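Local coordinates for Thiol:disulfide interchange protein DsbA (Neisseria meningitidis MC58, PDB 3HZ8) that probably introduces disulfide bonds into proteins of the periplasm, as a thiol:disulfide oxidoreductase of the thioredoxin family and DsbA subfamily, at residues A[19-24]-A[56-61]; A[27-32]-A[60-65]; A[33-38]-A[153-158]; A[70-75]-A[129-134]. The protein carries 1 engineered substitution. All coordinates share one frame; numbering follows the deposited sequence.

Contact 1. Residues A[19-24]-A[56-61]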
loop_
_atom_site.group_PDB
_atom_site.type_symbol
_atom_site.label_atom_id
_atom_site.label_comp_id
_atom_site.label_asym_id
_atom_site.label_seq_id
_atom_site.Cartn_x
_atom_site.Cartn_y
_atom_site.Cartn_z
ATOM N N PRO A 19 -6.999 -1.935 -12.542
ATOM C CA PRO A 19 -8.367 -2.192 -12.065
ATOM C C PRO A 19 -8.493 -2.045 -10.545
ATOM O O PRO A 19 -7.633 -2.522 -9.786
ATOM C CB PRO A 19 -8.610 -3.642 -12.480
ATOM C CG PRO A 19 -7.724 -3.834 -13.678
ATOM C CD PRO A 19 -6.479 -3.053 -13.350
ATOM N N GLN A 20 -9.552 -1.371 -10.108
ATOM C CA GLN A 20 -9.819 -1.189 -8.685
ATOM C C GLN A 20 -10.370 -2.470 -8.088
ATOM O O GLN A 20 -11.047 -3.237 -8.780
ATOM C CB GLN A 20 -10.850 -0.088 -8.472
ATOM C CG GLN A 20 -10.375 1.308 -8.827
ATOM C CD GLN A 20 -11.235 2.386 -8.175
ATOM O OE1 GLN A 20 -10.841 3.544 -8.099
ATOM N NE2 GLN A 20 -12.412 1.995 -7.681
ATOM N N GLN A 21 -10.087 -2.703 -6.811
ATOM C CA GLN A 21 -10.672 -3.856 -6.120
ATOM C C GLN A 21 -12.185 -3.737 -5.970
ATOM O O GLN A 21 -12.893 -4.733 -6.121
ATOM C CB GLN A 21 -10.033 -4.049 -4.761
ATOM C CG GLN A 21 -8.568 -4.409 -4.810
ATOM C CD GLN A 21 -7.957 -4.489 -3.434
ATOM O OE1 GLN A 21 -8.443 -3.850 -2.492
ATOM N NE2 GLN A 21 -6.896 -5.291 -3.298
ATOM N N GLN A 22 -12.669 -2.529 -5.652
ATOM C CA GLN A 22 -14.103 -2.271 -5.462
ATOM C C GLN A 22 -14.645 -1.271 -6.485
ATOM O O GLN A 22 -14.214 -0.123 -6.523
ATOM C CB GLN A 22 -14.374 -1.777 -4.036
ATOM C CG GLN A 22 -13.887 -2.734 -2.951
ATOM C CD GLN A 22 -14.155 -2.227 -1.562
ATOM O OE1 GLN A 22 -15.267 -1.797 -1.250
ATOM N NE2 GLN A 22 -13.141 -2.275 -0.709
ATOM N N ALA A 23 -15.616 -1.715 -7.283
ATOM C CA ALA A 23 -16.339 -0.853 -8.224
ATOM C C ALA A 23 -17.196 0.180 -7.506
ATOM O O ALA A 23 -17.682 -0.067 -6.404
ATOM C CB ALA A 23 -17.210 -1.698 -9.148
ATOM N N GLY A 24 -17.375 1.340 -8.137
ATOM C CA GLY A 24 -18.239 2.395 -7.606
ATOM C C GLY A 24 -17.679 3.106 -6.388
ATOM O O GLY A 24 -18.353 3.945 -5.785
ATOM N N ASP A 56 -16.995 6.235 0.751
ATOM C CA ASP A 56 -16.822 5.731 -0.613
ATOM C C ASP A 56 -15.360 5.650 -1.043
ATOM O O ASP A 56 -15.070 5.313 -2.191
ATOM C CB ASP A 56 -17.636 6.549 -1.627
ATOM C CG ASP A 56 -17.062 7.940 -1.876
ATOM O OD1 ASP A 56 -16.375 8.498 -0.990
ATOM O OD2 ASP A 56 -17.321 8.477 -2.971
ATOM N N MET A 57 -14.450 5.943 -0.115
ATOM C CA MET A 57 -13.013 5.831 -0.388
ATOM C C MET A 57 -12.389 4.730 0.440
ATOM O O MET A 57 -12.844 4.438 1.535
ATOM C CB MET A 57 -12.291 7.135 -0.073
ATOM C CG MET A 57 -12.668 8.287 -0.960
ATOM S SD MET A 57 -11.927 9.818 -0.329
ATOM C CE MET A 57 -10.197 9.607 -0.728
ATOM N N TYR A 58 -11.317 4.132 -0.070
ATOM C CA TYR A 58 -10.580 3.153 0.716
ATOM C C TYR A 58 -9.111 3.144 0.319
ATOM O O TYR A 58 -8.769 3.502 -0.818
ATOM C CB TYR A 58 -11.197 1.748 0.600
ATOM C CG TYR A 58 -11.126 1.156 -0.798
ATOM C CD1 TYR A 58 -10.176 0.172 -1.121
ATOM C CD2 TYR A 58 -11.998 1.583 -1.802
ATOM C CE1 TYR A 58 -10.112 -0.364 -2.390
ATOM C CE2 TYR A 58 -11.933 1.055 -3.083
ATOM C CZ TYR A 58 -10.981 0.085 -3.377
ATOM O OH TYR A 58 -10.921 -0.438 -4.649
ATOM N N LEU A 59 -8.265 2.741 1.264
ATOM C CA LEU A 59 -6.824 2.628 1.046
ATOM C C LEU A 59 -6.446 1.168 0.798
ATOM O O LEU A 59 -6.694 0.295 1.647
ATOM C CB LEU A 59 -6.060 3.176 2.260
ATOM C CG LEU A 59 -4.529 3.079 2.208
ATOM C CD1 LEU A 59 -3.928 3.896 1.056
ATOM C CD2 LEU A 59 -3.931 3.517 3.543
ATOM N N ARG A 60 -5.874 0.921 -0.377
ATOM C CA ARG A 60 -5.377 -0.390 -0.781
ATOM C C ARG A 60 -3.864 -0.304 -0.800
ATOM O O ARG A 60 -3.316 0.686 -1.306
ATOM C CB ARG A 60 -5.872 -0.699 -2.195
ATOM C CG ARG A 60 -5.194 -1.861 -2.921
ATOM C CD ARG A 60 -5.686 -1.896 -4.366
ATOM N NE ARG A 60 -5.188 -3.028 -5.148
ATOM C CZ ARG A 60 -5.455 -3.213 -6.441
ATOM N NH1 ARG A 60 -6.220 -2.346 -7.098
ATOM N NH2 ARG A 60 -4.978 -4.283 -7.075
ATOM N N THR A 61 -3.192 -1.332 -0.293
ATOM C CA THR A 61 -1.727 -1.354 -0.343
ATOM C C THR A 61 -1.216 -2.629 -0.997
ATOM O O THR A 61 -1.803 -3.698 -0.827
ATOM C CB THR A 61 -1.100 -1.140 1.047
ATOM O OG1 THR A 61 -1.443 -2.234 1.897
ATOM C CG2 THR A 61 -1.617 0.147 1.671
HETATM O O HOH W 1 -6.079 -4.839 -9.669
HETATM O O HOH W 2 -5.171 -6.836 -5.314
HETATM O O HOH W 3 -17.682 7.014 -5.334
#

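Contact 2. Residues A[27-32]-A[60-65]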
loop_
_atom_site.group_PDB
_atom_site.type_symbol
_atom_site.label_atom_id
_atom_site.label_comp_id
_atom_site.label_asym_id
_atom_site.label_seq_id
_atom_site.Cartn_x
_atom_site.Cartn_y
_atom_site.Cartn_z
ATOM N N GLU A 27 -10.679 4.336 -5.091
ATOM C CA GLU A 27 -9.529 3.635 -4.528
ATOM C C GLU A 27 -8.313 4.557 -4.433
ATOM O O GLU A 27 -8.031 5.301 -5.367
ATOM C CB GLU A 27 -9.168 2.443 -5.412
ATOM C CG GLU A 27 -8.029 1.604 -4.884
ATOM C CD GLU A 27 -7.798 0.373 -5.722
ATOM O OE1 GLU A 27 -8.567 -0.592 -5.567
ATOM O OE2 GLU A 27 -6.853 0.366 -6.526
ATOM N N VAL A 28 -7.613 4.490 -3.302
ATOM C CA VAL A 28 -6.289 5.105 -3.142
ATOM C C VAL A 28 -5.342 3.926 -2.972
ATOM O O VAL A 28 -5.448 3.186 -1.985
ATOM C CB VAL A 28 -6.220 6.047 -1.911
ATOM C CG1 VAL A 28 -4.824 6.657 -1.780
ATOM C CG2 VAL A 28 -7.281 7.152 -2.026
ATOM N N LEU A 29 -4.451 3.734 -3.953
ATOM C CA LEU A 29 -3.568 2.567 -3.980
ATOM C C LEU A 29 -2.123 2.993 -3.706
ATOM O O LEU A 29 -1.598 3.840 -4.420
ATOM C CB LEU A 29 -3.685 1.862 -5.342
ATOM C CG LEU A 29 -2.595 0.900 -5.804
ATOM C CD1 LEU A 29 -2.344 -0.200 -4.796
ATOM C CD2 LEU A 29 -2.973 0.323 -7.169
ATOM N N GLU A 30 -1.503 2.441 -2.664
ATOM C CA GLU A 30 -0.089 2.676 -2.393
ATOM C C GLU A 30 0.723 1.425 -2.698
ATOM O O GLU A 30 0.477 0.381 -2.104
ATOM C CB GLU A 30 0.142 3.076 -0.920
ATOM C CG GLU A 30 1.602 3.460 -0.632
ATOM C CD GLU A 30 2.013 3.306 0.821
ATOM O OE1 GLU A 30 1.258 2.711 1.596
ATOM O OE2 GLU A 30 3.116 3.763 1.175
ATOM N N PHE A 31 1.691 1.545 -3.605
ATOM C CA PHE A 31 2.755 0.535 -3.735
ATOM C C PHE A 31 3.893 0.921 -2.796
ATOM O O PHE A 31 4.270 2.094 -2.740
ATOM C CB PHE A 31 3.287 0.454 -5.170
ATOM C CG PHE A 31 2.305 -0.148 -6.151
ATOM C CD1 PHE A 31 2.228 -1.526 -6.307
ATOM C CD2 PHE A 31 1.497 0.659 -6.950
ATOM C CE1 PHE A 31 1.336 -2.102 -7.228
ATOM C CE2 PHE A 31 0.614 0.091 -7.881
ATOM C CZ PHE A 31 0.535 -1.297 -8.008
ATOM N N PHE A 32 4.445 -0.054 -2.075
ATOM C CA PHE A 32 5.462 0.233 -1.068
ATOM C C PHE A 32 6.365 -0.981 -0.917
ATOM O O PHE A 32 6.117 -2.035 -1.513
ATOM C CB PHE A 32 4.809 0.556 0.297
ATOM C CG PHE A 32 4.203 -0.653 0.981
ATOM C CD1 PHE A 32 4.879 -1.283 2.029
ATOM C CD2 PHE A 32 2.994 -1.192 0.543
ATOM C CE1 PHE A 32 4.354 -2.423 2.642
ATOM C CE2 PHE A 32 2.460 -2.346 1.139
ATOM C CZ PHE A 32 3.137 -2.960 2.192
ATOM N N ARG A 60 -5.874 0.921 -0.377
ATOM C CA ARG A 60 -5.377 -0.390 -0.781
ATOM C C ARG A 60 -3.864 -0.304 -0.800
ATOM O O ARG A 60 -3.316 0.686 -1.306
ATOM C CB ARG A 60 -5.872 -0.699 -2.195
ATOM C CG ARG A 60 -5.194 -1.861 -2.921
ATOM C CD ARG A 60 -5.686 -1.896 -4.366
ATOM N NE ARG A 60 -5.188 -3.028 -5.148
ATOM C CZ ARG A 60 -5.455 -3.213 -6.441
ATOM N NH1 ARG A 60 -6.220 -2.346 -7.098
ATOM N NH2 ARG A 60 -4.978 -4.283 -7.075
ATOM N N THR A 61 -3.192 -1.332 -0.293
ATOM C CA THR A 61 -1.727 -1.354 -0.343
ATOM C C THR A 61 -1.216 -2.629 -0.997
ATOM O O THR A 61 -1.803 -3.698 -0.827
ATOM C CB THR A 61 -1.100 -1.140 1.047
ATOM O OG1 THR A 61 -1.443 -2.234 1.897
ATOM C CG2 THR A 61 -1.617 0.147 1.671
ATOM N N GLU A 62 -0.145 -2.496 -1.772
ATOM C CA GLU A 62 0.466 -3.639 -2.461
ATOM C C GLU A 62 1.982 -3.528 -2.324
ATOM O O GLU A 62 2.548 -2.451 -2.563
ATOM C CB GLU A 62 0.093 -3.627 -3.949
ATOM C CG GLU A 62 -1.426 -3.575 -4.254
ATOM C CD GLU A 62 -2.178 -4.877 -3.914
ATOM O OE1 GLU A 62 -1.529 -5.897 -3.596
ATOM O OE2 GLU A 62 -3.432 -4.880 -3.975
ATOM N N HIS A 63 2.631 -4.617 -1.916
ATOM C CA HIS A 63 4.095 -4.628 -1.762
ATOM C C HIS A 63 4.721 -4.966 -3.100
ATOM O O HIS A 63 4.304 -5.931 -3.751
ATOM C CB HIS A 63 4.498 -5.675 -0.715
ATOM C CG HIS A 63 5.879 -5.514 -0.158
ATOM N ND1 HIS A 63 7.028 -5.738 -0.889
ATOM C CD2 HIS A 63 6.290 -5.200 1.093
ATOM C CE1 HIS A 63 8.084 -5.515 -0.126
ATOM N NE2 HIS A 63 7.665 -5.209 1.089
ATOM N N VAL A 64 5.711 -4.184 -3.530
ATOM C CA VAL A 64 6.390 -4.491 -4.795
ATOM C C VAL A 64 7.178 -5.804 -4.699
ATOM O O VAL A 64 7.587 -6.221 -3.609
ATOM C CB VAL A 64 7.334 -3.343 -5.281
ATOM C CG1 VAL A 64 6.512 -2.114 -5.674
ATOM C CG2 VAL A 64 8.430 -3.010 -4.257
ATOM N N VAL A 65 7.374 -6.464 -5.843
ATOM C CA VAL A 65 8.237 -7.650 -5.901
ATOM C C VAL A 65 9.216 -7.444 -7.055
ATOM O O VAL A 65 8.834 -7.520 -8.225
ATOM C CB VAL A 65 7.431 -8.966 -6.055
ATOM C CG1 VAL A 65 8.374 -10.173 -6.159
ATOM C CG2 VAL A 65 6.436 -9.121 -4.908
#

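Contact 3. Residues A[33-38]-A[153-158]. Engineered in segment 153-158: Val155 (natural residue Thr).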
loop_
_atom_site.group_PDB
_atom_site.type_symbol
_atom_site.label_atom_id
_atom_site.label_comp_id
_atom_site.label_asym_id
_atom_site.label_seq_id
_atom_site.Cartn_x
_atom_site.Cartn_y
_atom_site.Cartn_z
ATOM N N GLY A 33 7.412 -0.833 -0.114
ATOM C CA GLY A 33 8.186 -1.987 0.354
ATOM C C GLY A 33 8.483 -1.766 1.823
ATOM O O GLY A 33 8.670 -0.621 2.251
ATOM N N TYR A 34 8.537 -2.844 2.605
ATOM C CA TYR A 34 8.848 -2.705 4.037
ATOM C C TYR A 34 10.322 -2.300 4.306
ATOM O O TYR A 34 10.655 -1.837 5.398
ATOM C CB TYR A 34 8.515 -3.994 4.787
ATOM C CG TYR A 34 7.049 -4.221 5.046
ATOM C CD1 TYR A 34 6.284 -3.272 5.732
ATOM C CD2 TYR A 34 6.433 -5.402 4.651
ATOM C CE1 TYR A 34 4.928 -3.497 6.017
ATOM C CE2 TYR A 34 5.079 -5.634 4.926
ATOM C CZ TYR A 34 4.325 -4.673 5.602
ATOM O OH TYR A 34 2.985 -4.920 5.881
ATOM N N PHE A 35 11.184 -2.461 3.305
ATOM C CA PHE A 35 12.620 -2.098 3.414
ATOM C C PHE A 35 12.863 -0.624 3.142
ATOM O O PHE A 35 14.000 -0.169 3.185
ATOM C CB PHE A 35 13.408 -2.866 2.349
ATOM C CG PHE A 35 12.760 -2.795 0.987
ATOM C CD1 PHE A 35 12.780 -1.603 0.258
ATOM C CD2 PHE A 35 12.078 -3.892 0.451
ATOM C CE1 PHE A 35 12.154 -1.494 -0.981
ATOM C CE2 PHE A 35 11.442 -3.790 -0.776
ATOM C CZ PHE A 35 11.475 -2.591 -1.499
ATOM N N CYS A 36 11.801 0.104 2.792
ATOM C CA CYS A 36 11.902 1.413 2.147
ATOM C C CYS A 36 11.786 2.580 3.154
ATOM O O CYS A 36 10.711 2.820 3.704
ATOM C CB CYS A 36 10.811 1.456 1.051
ATOM S SG CYS A 36 10.276 3.045 0.385
ATOM N N PRO A 37 12.903 3.303 3.410
ATOM C CA PRO A 37 12.796 4.397 4.376
ATOM C C PRO A 37 11.769 5.479 4.060
ATOM O O PRO A 37 11.076 5.934 4.971
ATOM C CB PRO A 37 14.217 4.976 4.418
ATOM C CG PRO A 37 15.085 3.813 4.039
ATOM C CD PRO A 37 14.297 3.139 2.945
ATOM N N HIS A 38 11.642 5.874 2.802
ATOM C CA HIS A 38 10.665 6.907 2.473
ATOM C C HIS A 38 9.248 6.389 2.663
ATOM O O HIS A 38 8.344 7.151 3.023
ATOM C CB HIS A 38 10.906 7.470 1.074
ATOM C CG HIS A 38 12.032 8.458 1.023
ATOM N ND1 HIS A 38 12.434 9.177 2.128
ATOM C CD2 HIS A 38 12.818 8.867 0.000
ATOM C CE1 HIS A 38 13.435 9.971 1.793
ATOM N NE2 HIS A 38 13.683 9.807 0.506
ATOM N N ASP A 153 8.366 0.786 -10.695
ATOM C CA ASP A 153 9.810 0.666 -10.482
ATOM C C ASP A 153 10.338 1.584 -9.387
ATOM O O ASP A 153 11.548 1.676 -9.179
ATOM C CB ASP A 153 10.589 0.852 -11.798
ATOM C CG ASP A 153 10.361 2.218 -12.445
ATOM O OD1 ASP A 153 9.605 3.048 -11.904
ATOM O OD2 ASP A 153 10.949 2.454 -13.529
ATOM N N GLY A 154 9.428 2.244 -8.665
ATOM C CA GLY A 154 9.823 3.102 -7.541
ATOM C C GLY A 154 8.779 3.043 -6.440
ATOM O O GLY A 154 7.593 2.861 -6.711
ATOM N N VAL A 155 9.217 3.177 -5.194
ATOM C CA VAL A 155 8.294 3.208 -4.065
ATOM C C VAL A 155 8.707 4.354 -3.141
ATOM O O VAL A 155 9.891 4.682 -3.050
ATOM C CB VAL A 155 8.271 1.866 -3.284
ATOM C CG1 VAL A 155 7.591 0.800 -4.103
ATOM C CG2 VAL A 155 9.675 1.421 -2.876
ATOM N N PRO A 156 7.741 4.979 -2.463
ATOM C CA PRO A 156 6.303 4.731 -2.568
ATOM C C PRO A 156 5.732 5.315 -3.837
ATOM O O PRO A 156 6.227 6.330 -4.328
ATOM C CB PRO A 156 5.717 5.470 -1.362
ATOM C CG PRO A 156 6.723 6.539 -1.033
ATOM C CD PRO A 156 8.078 6.031 -1.481
ATOM N N THR A 157 4.697 4.663 -4.364
ATOM C CA THR A 157 3.921 5.185 -5.502
ATOM C C THR A 157 2.454 5.163 -5.074
ATOM O O THR A 157 1.976 4.147 -4.569
ATOM C CB THR A 157 4.116 4.306 -6.776
ATOM O OG1 THR A 157 5.459 4.467 -7.265
ATOM C CG2 THR A 157 3.136 4.689 -7.896
ATOM N N VAL A 158 1.740 6.276 -5.245
ATOM C CA VAL A 158 0.325 6.313 -4.887
ATOM C C VAL A 158 -0.482 6.654 -6.119
ATOM O O VAL A 158 -0.180 7.625 -6.806
ATOM C CB VAL A 158 0.044 7.342 -3.753
ATOM C CG1 VAL A 158 -1.476 7.463 -3.472
ATOM C CG2 VAL A 158 0.804 6.947 -2.479
#

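Contact 4. Residues A[70-75]-A[129-134]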
loop_
_atom_site.group_PDB
_atom_site.type_symbol
_atom_site.label_atom_id
_atom_site.label_comp_id
_atom_site.label_asym_id
_atom_site.label_seq_id
_atom_site.Cartn_x
_atom_site.Cartn_y
_atom_site.Cartn_z
ATOM N N MET A 70 12.082 -11.193 -2.632
ATOM C CA MET A 70 11.161 -10.173 -2.112
ATOM C C MET A 70 9.729 -10.691 -1.957
ATOM O O MET A 70 8.910 -10.052 -1.298
ATOM C CB MET A 70 11.219 -8.920 -2.999
ATOM C CG MET A 70 10.608 -7.656 -2.395
ATOM S SD MET A 70 10.841 -6.174 -3.410
ATOM C CE MET A 70 12.634 -5.924 -3.294
ATOM N N LEU A 71 9.444 -11.849 -2.554
ATOM C CA LEU A 71 8.116 -12.451 -2.454
ATOM C C LEU A 71 7.704 -12.701 -1.003
ATOM O O LEU A 71 6.549 -12.553 -0.668
ATOM C CB LEU A 71 8.013 -13.737 -3.293
ATOM C CG LEU A 71 6.602 -14.289 -3.540
ATOM C CD1 LEU A 71 5.740 -13.296 -4.299
ATOM C CD2 LEU A 71 6.670 -15.619 -4.283
ATOM N N THR A 72 8.666 -13.062 -0.151
ATOM C CA THR A 72 8.380 -13.284 1.274
ATOM C C THR A 72 7.829 -12.026 1.956
ATOM O O THR A 72 6.903 -12.097 2.779
ATOM C CB THR A 72 9.634 -13.813 2.011
ATOM O OG1 THR A 72 9.988 -15.098 1.471
ATOM C CG2 THR A 72 9.381 -13.937 3.534
ATOM N N LEU A 73 8.378 -10.873 1.580
ATOM C CA LEU A 73 7.895 -9.614 2.138
ATOM C C LEU A 73 6.504 -9.283 1.631
ATOM O O LEU A 73 5.690 -8.741 2.366
ATOM C CB LEU A 73 8.860 -8.467 1.809
ATOM C CG LEU A 73 10.256 -8.533 2.445
ATOM C CD1 LEU A 73 11.149 -7.380 1.950
ATOM C CD2 LEU A 73 10.170 -8.579 3.995
ATOM N N ALA A 74 6.235 -9.585 0.363
ATOM C CA ALA A 74 4.882 -9.431 -0.170
ATOM C C ALA A 74 3.887 -10.368 0.540
ATOM O O ALA A 74 2.750 -9.962 0.833
ATOM C CB ALA A 74 4.872 -9.632 -1.680
ATOM N N ARG A 75 4.308 -11.602 0.846
ATOM C CA ARG A 75 3.456 -12.518 1.609
ATOM C C ARG A 75 3.172 -11.991 3.023
ATOM O O ARG A 75 2.056 -12.153 3.542
ATOM C CB ARG A 75 4.078 -13.914 1.676
ATOM C CG ARG A 75 3.044 -14.977 2.015
ATOM C CD ARG A 75 3.564 -16.401 1.883
ATOM N NE ARG A 75 2.455 -17.322 2.082
ATOM C CZ ARG A 75 2.557 -18.648 2.089
ATOM N NH1 ARG A 75 3.737 -19.227 1.910
ATOM N NH2 ARG A 75 1.467 -19.392 2.285
ATOM N N ALA A 129 -0.631 -17.110 11.179
ATOM C CA ALA A 129 -1.595 -18.028 10.566
ATOM C C ALA A 129 -1.968 -17.612 9.147
ATOM O O ALA A 129 -2.070 -18.447 8.259
ATOM C CB ALA A 129 -2.849 -18.163 11.435
ATOM N N ALA A 130 -2.165 -16.309 8.955
ATOM C CA ALA A 130 -2.444 -15.769 7.632
ATOM C C ALA A 130 -1.272 -16.003 6.678
ATOM O O ALA A 130 -1.489 -16.346 5.517
ATOM C CB ALA A 130 -2.782 -14.282 7.712
ATOM N N TYR A 131 -0.042 -15.811 7.170
ATOM C CA TYR A 131 1.152 -16.059 6.371
ATOM C C TYR A 131 1.190 -17.512 5.897
ATOM O O TYR A 131 1.553 -17.795 4.759
ATOM C CB TYR A 131 2.436 -15.717 7.148
ATOM C CG TYR A 131 3.707 -16.001 6.361
ATOM C CD1 TYR A 131 4.316 -15.003 5.588
ATOM C CD2 TYR A 131 4.284 -17.276 6.358
ATOM C CE1 TYR A 131 5.469 -15.272 4.858
ATOM C CE2 TYR A 131 5.434 -17.547 5.628
ATOM C CZ TYR A 131 6.020 -16.540 4.881
ATOM O OH TYR A 131 7.154 -16.812 4.157
ATOM N N GLU A 132 0.785 -18.425 6.772
ATOM C CA GLU A 132 0.853 -19.841 6.452
ATOM C C GLU A 132 -0.319 -20.333 5.601
ATOM O O GLU A 132 -0.321 -21.479 5.154
ATOM C CB GLU A 132 1.014 -20.666 7.730
ATOM C CG GLU A 132 2.331 -20.353 8.439
ATOM C CD GLU A 132 3.083 -21.589 8.907
ATOM O OE1 GLU A 132 3.524 -21.593 10.074
ATOM O OE2 GLU A 132 3.227 -22.552 8.116
ATOM N N SER A 133 -1.296 -19.459 5.360
ATOM C CA SER A 133 -2.486 -19.816 4.586
ATOM C C SER A 133 -2.268 -19.652 3.080
ATOM O O SER A 133 -1.471 -18.809 2.648
ATOM C CB SER A 133 -3.680 -18.971 5.034
ATOM O OG SER A 133 -3.552 -17.641 4.563
ATOM N N PRO A 134 -3.003 -20.432 2.260
ATOM C CA PRO A 134 -2.862 -20.265 0.819
ATOM C C PRO A 134 -3.278 -18.872 0.308
ATOM O O PRO A 134 -2.742 -18.461 -0.710
ATOM C CB PRO A 134 -3.800 -21.333 0.239
ATOM C CG PRO A 134 -3.984 -22.316 1.343
ATOM C CD PRO A 134 -3.955 -21.508 2.596
HETATM O O HOH W 4 8.027 -16.745 1.531
#

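Contact 1. Residues A[19-24]-A[56-61]
Tyr58 and Arg60 of the strand each form a hydrogen bond with loop backbone, at Gln22 and Pro19. Gln22 N donates to Tyr58 OH at 2.9 Å. Arg60 NH1 donates to Pro19 O at 3.0 Å. The second bond lies in the carbonyl plane of Pro19 and close to the guanidinium plane of Arg60. Arg60 is also held by salt bridges with Glu62 and Glu27. Glu27 OE1 accepts from Gln21 N as well, and it makes a weak bond with Tyr58 OH.

Two glutamines also lie over flat groups of the strand. The amide of Gln22 is stacked on one face of the Tyr58 ring, with NE2 3.8 Å above the plane and over its centre. The two planes are 25° apart. Gln22 OE1 is hydrogen-bonded to Lys25 NZ. Tyr58 CG sits between the backbone N and the carbonyl carbon (chi1 65°), which carries the ring up to the loop. Gln21 CG lies 3.6 Å above the guanidinium plane of Arg60, and the Gln21 amide is 19° from parallel to it.

The loop leads from strand 11-13 into strand 26-32 of the thioredoxin fold. Here it meets strand 57-63, an outermost strand of the sheet. The contact lies at the protein surface.

Water bridges complete it. One water donates to Pro19 O and accepts from Arg60 NH2, at the edge of the guanidinium. A second accepts from Gln21 NE2 and, weakly, from Arg60 NH2. A third donates to Gly24 O and to Asp56 OD2, at 2.8 Å from the latter. Asp56 OD2 also forms a salt bridge with Arg186.

Contact 2. Residues A[27-32]-A[60-65]
A buried arginine between two glutamates marks this contact: Arg60 forms salt bridges with Glu27 across the strands and with Glu62 on its own strand. The strands 26-32 and 57-63 are the parallel pair of a beta-alpha-beta unit of the thioredoxin fold, with helix 37-50 as the connection. The axes of their short segments come within 4.7 Å of each other.

Arg60 NH1 meets Glu27 OE2 at 2.8 Å on its syn side. The carboxylate stands almost upright to the guanidinium, with planes 83° apart. Arg60 NE donates nearly straight to the anti lone pair of Glu62 OE2, also at 2.8 Å. A bend at chi2 (-70°) turns the Glu62 carboxylate back to NE. These bonds hold the guanidinium in place, and its positive charge would offset the two nearby carboxylates.

Five backbone bonds form the parallel ladder. Arg60 N donates to Val28 O and Glu30 N to Arg60 O. Glu62 N then reaches Glu30 O, Phe32 N reaches Glu62 O and Val64 N reaches Phe32 O.

On the face of Arg60 and Glu62, Leu29 CD1 also touches Glu62 CG at 3.5 Å, and the Phe31 ring touches Glu62 CB. On the other face Thr61 CB touches Phe32 CE2, while Thr61 OG1 turns to Lys88.

Near the end of the strands the His63 ring points its edge at the face of Phe32, in a T-shaped pair with planes 67° apart. Phe32 also touches Cys39. His63 CD2 lies 3.7 Å from Phe32 CE1, while His63 ND1 donates to Val64 O in the plane of its ring.

Contact 3. Residues A[33-38]-A[153-158]
The backbones stay well apart, with Gly33 CA 6.8 Å from Val155 CA, while 33-36 folds into a type I turn and the peptide bond before Pro156 is cis. No hydrogen bond crosses the contact; it consists of apolar touches around a sulfur.

Cys36 SG is the centre. Cys36 SG lies 3.7 Å from Val155 CG2 and 4.2 Å from Pro156 CD. With SG anti to the backbone N (chi1 161°), the sulfur projects to segment 153-158. Val155 is an engineered residue, threonine in the natural protein. Val155 CG2 also approaches Phe35 CE1, at 4.3 Å, and the backbone N of Gly33. The Phe35 ring folds back over its own turn, so that Gly33 CA lies 3.8 Å above one ring face.

This is the redox-active site of the thioredoxin fold. Cys36 occupies the N-cap position of helix 37-50 and is joined to Cys39 in a disulfide, as expected for the oxidized CxxC motif. The cis-proline loop beside such a disulfide is a hallmark of the family.

Further along, His38 CB rests against Pro156 CD at 4.1 Å. Trp171 of helix 171-191 touches both His38 and Pro156. Thr157 OG1, at the start of strand 157-160, donates to Gly154 O at 2.7 Å, from above the carbonyl plane.

Contact 4. Residues A[70-75]-A[129-134]
Arg75 leaves its helix with CG anti to the backbone N (chi1 -160°) and stays extended as far as NE, which carries its chain across the Tyr131 ring. Tyr131 also has CG anti to its backbone N (chi1 178°), and this brings its ring back to helix 71-83.

The arginine covers one face of the ring. CD lies 3.7 Å above the ring plane, offset toward the rim, and makes a CH-pi contact. CZ is 4.8 Å from the ring centroid, close to the ring normal, in a cation-pi interaction. The guanidinium and ring planes are 29° apart.

Beyond the ring, Arg75 NH2 donates to Ser133 O at 3.0 Å. The acceptor lies in the guanidinium plane, but the donor stands well above the carbonyl plane of Ser133. Arg75 NE donates to Ser136 OG. Ser133 OG turns back to Ala130 O at 2.6 Å, and that carbonyl also accepts from Ser133 N.

The other end of the tyrosine meets Thr72. Tyr131 OH touches Thr72 CG2 at 3.7 Å. One water lies 2.6 Å from Thr72 OG1 and 2.8 Å from Tyr131 OH, hydrogen-bonded to both. Pro109 and Leu112 of helix 109-118 pack on both Thr72 and Tyr131.

The contact ties helix 71-83 to the end of helix 124-132. Both belong to the helical insertion that distinguishes DsbA proteins from plain thioredoxin, and helix 134-149 leads from it back to the thioredoxin part.

Contacts 1 and 2 share Arg60 and Thr61 on strand 57-63, and their centres are about 11 Å apart. Gln21 N lies 2.9 Å from Glu27 OE1, so the 19-24 loop reaches the salt-bridge network of contact 2. Contact 3 holds the redox-active Cys36 and lies about 9 Å from contact 2, centre to centre. Phe31 N is 2.8 Å from Thr157 O where their strands adjoin. The centres of contacts 1 and 3 are about 20 Å apart. Contact 4 is about 19 Å from contact 3 between centres, yet Phe35 CE2 touches Met70 CE at 3.5 Å. Val65 CG2 meets Ala74 CB at 3.6 Å, joining contact 2 to contact 4.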